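Local structure of glyoxylate reductase (Paecilomyces sp. J18, 3WNV) at residues R171-A175 and F176-I180; G293-Y297 and E298-E302. The protein probably reduces glyoxylate to glycolate with a nicotinamide cofactor, as a member of the D-isomer specific 2-hydroxyacid dehydrogenase family. All blocks are in the same frame, centred on the assembly; numbering follows the deposited sequence.

Contact 1 (R171-A175 and F176-I180); sequences RRARA and FGMNI
Ala173 and Met178 meet where helix 164-175 ends in a Schellman motif and the chain turns into strand 179-183. This is the second half of a beta-alpha-beta unit of the Rossmann-type domain. Met178 N donates to Ala173 O at 3.1 Å and Gly177 N donates to Arg174 O; the two bonds close the Schellman turn. Gly177 has positive phi (85°), where a side chain would jam against the preceding carbonyl oxygen. The inner side is tightly packed. Ala173 CB lies 3.9 Å from Met178 SD and equally close to Ile180 CD1, and Leu157 of strand 156-160 touches all three residues. Ile180 CG1 stands anti to its carbonyl carbon (chi1 -44°), which brings CD1 to Ala173. The outer side is looser and wetter. Arg174 crosses Ile180 at about a right angle, with NH1 3.5 Å from Ile180 CG1; its NH2 has a long, weak ion pair with Asp194. A water donates to both Arg174 O and Met178 O, bridging the turn. Ile120 and Ile124 of helix 112-127 touch the Phe176 side chain. The ring presents its edge to the helix end, with CD1 3.1 Å from Arg172 O, which lies in the ring plane.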
ATOM      1  N   ARG A 171      -9.439 -10.402  11.308  1.00 13.84           N
ATOM      2  CA  ARG A 171      -9.178 -10.888  12.652  1.00 13.29           C
ATOM      3  C   ARG A 171      -9.543  -9.802  13.669  1.00 14.12           C
ATOM      4  O   ARG A 171     -10.215 -10.059  14.674  1.00 15.68           O
ATOM      5  CB  ARG A 171      -7.698 -11.271  12.792  1.00 15.69           C
ATOM      6  CG  ARG A 171      -7.306 -11.863  14.168  1.00 23.42           C
ATOM      7  CD  ARG A 171      -5.787 -12.189  14.247  1.00 41.69           C
ATOM      8  NE  ARG A 171      -5.178 -12.422  12.926  1.00 46.31           N
ATOM      9  CZ  ARG A 171      -5.435 -13.461  12.118  1.00 50.97           C
ATOM     10  NH1 ARG A 171      -6.315 -14.393  12.469  1.00 53.60           N
ATOM     11  NH2 ARG A 171      -4.821 -13.559  10.941  1.00 49.40           N
ATOM     12  N   ARG A 172      -9.135  -8.574  13.403  1.00 12.34           N
ATOM     13  CA  ARG A 172      -9.490  -7.485  14.319  1.00 10.37           C
ATOM     14  C   ARG A 172     -10.981  -7.231  14.308  1.00 10.75           C
ATOM     15  O   ARG A 172     -11.611  -7.152  15.376  1.00 11.70           O
ATOM     16  CB  ARG A 172      -8.739  -6.221  13.927  1.00  7.69           C
ATOM     17  CG  ARG A 172      -7.238  -6.258  14.279  1.00  9.51           C
ATOM     18  CD  ARG A 172      -6.430  -5.392  13.310  1.00  9.92           C
ATOM     19  NE  ARG A 172      -4.998  -5.393  13.672  1.00 12.01           N
ATOM     20  CZ  ARG A 172      -4.156  -6.419  13.496  1.00 13.87           C
ATOM     21  NH1 ARG A 172      -4.549  -7.586  12.945  1.00 13.15           N
ATOM     22  NH2 ARG A 172      -2.900  -6.275  13.897  1.00 16.65           N
ATOM     23  N   ALA A 173     -11.543  -7.088  13.105  1.00 10.00           N
ATOM     24  CA  ALA A 173     -12.963  -6.759  12.969  1.00  9.49           C
ATOM     25  C   ALA A 173     -13.885  -7.787  13.617  1.00 12.02           C
ATOM     26  O   ALA A 173     -14.927  -7.423  14.146  1.00 12.16           O
ATOM     27  CB  ALA A 173     -13.330  -6.590  11.507  1.00 10.93           C
ATOM     28  N   ARG A 174     -13.533  -9.071  13.565  1.00 12.21           N
ATOM     29  CA  ARG A 174     -14.330 -10.069  14.257  1.00 17.34           C
ATOM     30  C   ARG A 174     -14.389  -9.850  15.772  1.00 19.27           C
ATOM     31  O   ARG A 174     -15.419 -10.130  16.410  1.00 14.51           O
ATOM     32  CB  ARG A 174     -13.827 -11.499  13.955  1.00 16.16           C
ATOM     33  CG  ARG A 174     -14.510 -12.102  12.746  1.00 22.86           C
ATOM     34  CD  ARG A 174     -14.119 -13.582  12.510  1.00 30.30           C
ATOM     35  NE  ARG A 174     -12.721 -13.648  12.160  1.00 34.87           N
ATOM     36  CZ  ARG A 174     -12.245 -13.755  10.919  1.00 29.19           C
ATOM     37  NH1 ARG A 174     -13.049 -13.878   9.857  1.00 27.75           N
ATOM     38  NH2 ARG A 174     -10.946 -13.762  10.755  1.00 28.41           N
ATOM     39  N   ALA A 175     -13.285  -9.385  16.342  1.00 14.51           N
ATOM     40  CA  ALA A 175     -13.235  -9.105  17.772  1.00 14.70           C
ATOM     41  C   ALA A 175     -14.125  -7.918  18.123  1.00 13.49           C
ATOM     42  O   ALA A 175     -14.551  -7.786  19.290  1.00 15.04           O
ATOM     43  CB  ALA A 175     -11.803  -8.888  18.238  1.00 11.86           C
ATOM     44  N   PHE A 176     -14.442  -7.094  17.120  1.00 12.59           N
ATOM     45  CA  PHE A 176     -15.401  -5.987  17.277  1.00 17.67           C
ATOM     46  C   PHE A 176     -16.833  -6.452  17.017  1.00 15.53           C
ATOM     47  O   PHE A 176     -17.752  -5.644  17.032  1.00 14.36           O
ATOM     48  CB  PHE A 176     -15.066  -4.778  16.376  1.00 12.98           C
ATOM     49  CG  PHE A 176     -13.851  -3.998  16.803  1.00 11.48           C
ATOM     50  CD1 PHE A 176     -12.578  -4.546  16.699  1.00 16.36           C
ATOM     51  CD2 PHE A 176     -13.972  -2.699  17.264  1.00 16.84           C
ATOM     52  CE1 PHE A 176     -11.457  -3.836  17.085  1.00 14.25           C
ATOM     53  CE2 PHE A 176     -12.848  -1.976  17.658  1.00 19.67           C
ATOM     54  CZ  PHE A 176     -11.591  -2.534  17.566  1.00 18.38           C
ATOM     55  N   GLY A 177     -17.024  -7.755  16.808  1.00 14.88           N
ATOM     56  CA  GLY A 177     -18.347  -8.320  16.616  1.00 12.87           C
ATOM     57  C   GLY A 177     -18.886  -8.277  15.187  1.00 15.99           C
ATOM     58  O   GLY A 177     -20.094  -8.484  14.976  1.00 13.71           O
ATOM     59  N   MET A 178     -18.013  -8.005  14.213  1.00 13.99           N
ATOM     60  CA  MET A 178     -18.418  -7.953  12.795  1.00 11.40           C
ATOM     61  C   MET A 178     -18.456  -9.336  12.119  1.00 11.93           C
ATOM     62  O   MET A 178     -17.742 -10.241  12.519  1.00 17.24           O
ATOM     63  CB  MET A 178     -17.509  -7.020  12.002  1.00  9.50           C
ATOM     64  CG  MET A 178     -17.467  -5.643  12.608  1.00 15.50           C
ATOM     65  SD  MET A 178     -16.602  -4.496  11.558  1.00 12.62           S
ATOM     66  CE  MET A 178     -17.880  -4.004  10.398  1.00 10.85           C
ATOM     67  N   ASN A 179     -19.333  -9.467  11.120  1.00 12.62           N
ATOM     68  CA  ASN A 179     -19.375 -10.627  10.235  1.00 17.36           C
ATOM     69  C   ASN A 179     -18.538 -10.266   9.021  1.00 13.18           C
ATOM     70  O   ASN A 179     -18.516  -9.106   8.581  1.00 14.83           O
ATOM     71  CB  ASN A 179     -20.800 -10.888   9.773  1.00 19.62           C
ATOM     72  CG  ASN A 179     -21.718 -11.170  10.911  1.00 26.26           C
ATOM     73  OD1 ASN A 179     -22.784 -10.567  11.022  1.00 35.48           O
ATOM     74  ND2 ASN A 179     -21.309 -12.079  11.786  1.00 22.96           N
ATOM     75  N   ILE A 180     -17.844 -11.238   8.466  1.00  8.76           N
ATOM     76  CA  ILE A 180     -16.858 -10.909   7.419  1.00  7.63           C
ATOM     77  C   ILE A 180     -17.247 -11.550   6.096  1.00 14.96           C
ATOM     78  O   ILE A 180     -17.501 -12.757   6.036  1.00 15.12           O
ATOM     79  CB  ILE A 180     -15.444 -11.387   7.773  1.00 14.90           C
ATOM     80  CG1 ILE A 180     -15.118 -11.076   9.231  1.00 15.88           C
ATOM     81  CG2 ILE A 180     -14.401 -10.795   6.792  1.00 14.57           C
ATOM     82  CD1 ILE A 180     -15.070  -9.541   9.546  1.00 13.93           C
TER
HETATM   83  O   HOH W   1     -17.763 -11.342  15.329  1.00 25.42           O

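Contact 2 (G293-Y297 and E298-E302); sequences GTMTY and ETQKE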
ATOM      1  N   GLY A 293      -0.100   4.332   7.364  1.00  6.58           N
ATOM      2  CA  GLY A 293      -0.255   2.884   7.598  1.00 13.90           C
ATOM      3  C   GLY A 293       0.943   2.199   8.241  1.00 13.52           C
ATOM      4  O   GLY A 293       0.884   1.684   9.345  1.00 11.48           O
ATOM      5  N   THR A 294       2.079   2.251   7.557  1.00  8.56           N
ATOM      6  CA  THR A 294       3.275   1.558   8.041  1.00 12.14           C
ATOM      7  C   THR A 294       4.268   2.462   8.753  1.00 11.93           C
ATOM      8  O   THR A 294       5.406   2.042   9.006  1.00 12.32           O
ATOM      9  CB  THR A 294       3.967   0.815   6.874  1.00 13.39           C
ATOM     10  OG1 THR A 294       4.222   1.752   5.805  1.00 14.68           O
ATOM     11  CG2 THR A 294       3.070  -0.343   6.363  1.00 18.21           C
ATOM     12  N   MET A 295       3.860   3.697   9.095  1.00  8.48           N
ATOM     13  CA  MET A 295       4.793   4.610   9.713  1.00 13.26           C
ATOM     14  C   MET A 295       4.979   4.334  11.198  1.00  9.77           C
ATOM     15  O   MET A 295       4.704   5.191  12.011  1.00 10.35           O
ATOM     16  CB  MET A 295       4.391   6.088   9.461  1.00  7.82           C
ATOM     17  CG  MET A 295       4.461   6.449   7.964  1.00 12.75           C
ATOM     18  SD  MET A 295       3.998   8.174   7.671  1.00 18.00           S
ATOM     19  CE  MET A 295       5.005   9.005   8.877  1.00 18.24           C
ATOM     20  N   THR A 296       5.454   3.130  11.521  1.00  8.66           N
ATOM     21  CA  THR A 296       5.918   2.856  12.885  1.00  9.12           C
ATOM     22  C   THR A 296       7.350   2.360  12.911  1.00  8.15           C
ATOM     23  O   THR A 296       7.896   1.935  11.896  1.00  9.34           O
ATOM     24  CB  THR A 296       5.072   1.768  13.575  1.00  8.35           C
ATOM     25  OG1 THR A 296       5.176   0.529  12.853  1.00 11.43           O
ATOM     26  CG2 THR A 296       3.582   2.157  13.727  1.00 10.98           C
ATOM     27  N   TYR A 297       7.961   2.357  14.101  1.00 10.70           N
ATOM     28  CA  TYR A 297       9.359   1.997  14.189  1.00 14.43           C
ATOM     29  C   TYR A 297       9.518   0.539  13.855  1.00 11.96           C
ATOM     30  O   TYR A 297      10.416   0.154  13.133  1.00 13.97           O
ATOM     31  CB  TYR A 297       9.868   2.246  15.608  1.00 15.03           C
ATOM     32  CG  TYR A 297      10.220   3.695  15.846  1.00 11.25           C
ATOM     33  CD1 TYR A 297      11.445   4.197  15.416  1.00 20.42           C
ATOM     34  CD2 TYR A 297       9.332   4.560  16.508  1.00 13.71           C
ATOM     35  CE1 TYR A 297      11.780   5.526  15.606  1.00 22.91           C
ATOM     36  CE2 TYR A 297       9.665   5.904  16.702  1.00 19.25           C
ATOM     37  CZ  TYR A 297      10.893   6.365  16.241  1.00 24.50           C
ATOM     38  OH  TYR A 297      11.250   7.682  16.430  1.00 32.78           O
ATOM     39  N   GLU A 298       8.608  -0.276  14.374  1.00 10.08           N
ATOM     40  CA  GLU A 298       8.813  -1.708  14.282  1.00  9.65           C
ATOM     41  C   GLU A 298       8.532  -2.212  12.872  1.00 13.06           C
ATOM     42  O   GLU A 298       9.296  -3.025  12.350  1.00 14.71           O
ATOM     43  CB  GLU A 298       7.916  -2.411  15.286  1.00 13.97           C
ATOM     44  CG  GLU A 298       8.277  -2.063  16.721  1.00 15.67           C
ATOM     45  CD  GLU A 298       7.506  -0.873  17.302  1.00 22.07           C
ATOM     46  OE1 GLU A 298       6.870  -0.108  16.541  1.00 15.93           O
ATOM     47  OE2 GLU A 298       7.549  -0.706  18.549  1.00 22.21           O
ATOM     48  N   THR A 299       7.421  -1.767  12.293  1.00 10.08           N
ATOM     49  CA  THR A 299       7.111  -2.096  10.897  1.00  9.41           C
ATOM     50  C   THR A 299       8.138  -1.566   9.864  1.00  7.64           C
ATOM     51  O   THR A 299       8.586  -2.320   8.996  1.00  9.66           O
ATOM     52  CB  THR A 299       5.711  -1.691  10.554  1.00  9.41           C
ATOM     53  OG1 THR A 299       4.803  -2.468  11.360  1.00 14.55           O
ATOM     54  CG2 THR A 299       5.432  -1.946   9.056  1.00  9.31           C
ATOM     55  N   GLN A 300       8.484  -0.288   9.927  1.00 11.17           N
ATOM     56  CA  GLN A 300       9.504   0.226   9.000  1.00 10.62           C
ATOM     57  C   GLN A 300      10.809  -0.521   9.096  1.00 10.61           C
ATOM     58  O   GLN A 300      11.428  -0.758   8.067  1.00 10.81           O
ATOM     59  CB  GLN A 300       9.745   1.742   9.173  1.00  6.96           C
ATOM     60  CG  GLN A 300       8.614   2.575   8.567  1.00  9.02           C
ATOM     61  CD  GLN A 300       8.938   4.057   8.564  1.00 11.84           C
ATOM     62  OE1 GLN A 300       9.935   4.494   9.158  1.00 13.02           O
ATOM     63  NE2 GLN A 300       8.121   4.830   7.879  1.00 11.69           N
ATOM     64  N   LYS A 301      11.251  -0.902  10.309  1.00  9.10           N
ATOM     65  CA  LYS A 301      12.557  -1.562  10.396  1.00 13.44           C
ATOM     66  C   LYS A 301      12.394  -2.980   9.889  1.00 14.98           C
ATOM     67  O   LYS A 301      13.263  -3.494   9.192  1.00 13.30           O
ATOM     68  CB  LYS A 301      13.091  -1.605  11.825  1.00 10.66           C
ATOM     69  CG  LYS A 301      14.466  -2.299  11.867  1.00 13.69           C
ATOM     70  CD  LYS A 301      15.223  -1.988  13.155  1.00 24.74           C
ATOM     71  CE  LYS A 301      16.571  -2.697  13.129  1.00 24.90           C
ATOM     72  NZ  LYS A 301      17.383  -2.263  14.273  1.00 28.93           N
ATOM     73  N   GLU A 302      11.245  -3.595  10.169  1.00 12.63           N
ATOM     74  CA  GLU A 302      11.047  -4.971   9.668  1.00  8.51           C
ATOM     75  C   GLU A 302      11.033  -4.974   8.140  1.00  7.95           C
ATOM     76  O   GLU A 302      11.560  -5.896   7.506  1.00 12.41           O
ATOM     77  CB  GLU A 302       9.746  -5.566  10.167  1.00 12.49           C
ATOM     78  CG  GLU A 302       9.470  -6.980   9.642  1.00 23.11           C
ATOM     79  CD  GLU A 302      10.422  -8.050  10.200  1.00 46.12           C
ATOM     80  OE1 GLU A 302      11.208  -7.784  11.150  1.00 52.23           O
ATOM     81  OE2 GLU A 302      10.391  -9.180   9.658  1.00 52.95           O
TER
HETATM   82  O   HOH W   2       6.419   3.389   5.970  1.00 16.32           O
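The N-terminus of helix 297-317 is capped by Thr296, whose OG1 accepts from Thr299 N at 3.3 Å. OG1 sits between the backbone N and the carbonyl carbon (chi1 62°), which places OG1 within bonding distance of Thr299 N. It also lies against the side of Thr299, with Thr296 OG1 3.2 Å from Thr299 CB. Two backbone bonds continue the turn: Gln300 N to Thr296 O, and Lys301 N to Tyr297 O.

Just before the cap, Met295 is the centre of an inverse gamma turn, closed by a short but weak bond from Thr296 N to Thr294 O. Thr294, which opens this turn, touches Thr299. Their side chains cross at about a right angle, with Thr299 CG2 3.8 Å from Thr294 CB. Helix 112-127 adjoins this pair, Thr115 touching Thr294 and Ala114 touching Thr299. A bound sulfate, probably from the crystallisation liquor, lies about 4 Å from the Thr294 side chain.

Gln300 runs back over the turn. Its CG passes 3.3 Å from Thr294 O, and the Gln300 side chain lies alongside that of Met295, pointing the same way. Gln300 NE2 is 3.8 Å from Met295 CA. Gln300 NE2 donates to a water O at 2.9 Å, and that water also bonds Thr294 OG1. The other end of the amide, OE1, is hydrogen-bonded to His14 NE2; together these bonds would tend to set the amide's rotation. An alanine here would probably leave His14 NE2 without this partner and the water without this donor. On the outer side, Glu298 bends at chi2 (92°) and brings its OE1 back to 3.6 Å from Tyr297 N.

Contact 1 comes first along the chain and closes before contact 2 opens. Their centres are 24 Å apart, and their nearest atoms are about 9 Å apart without touching. Contact 1 lies at the far end of helix 164-175, where the chain enters strand 179-183 of the seven-stranded parallel sheet. Contact 2 follows strand 287-288, an outermost strand of that sheet, and starts helix 297-317. One contact thus ends a helix and the other begins one. Both border helix 112-127: Ile120, Met123 and Ile124 touch contact 1, while Ala114 and Thr115 touch contact 2. One helix therefore packs on the Rossmann-type crossover at one place and on the start of helix 297-317 at another.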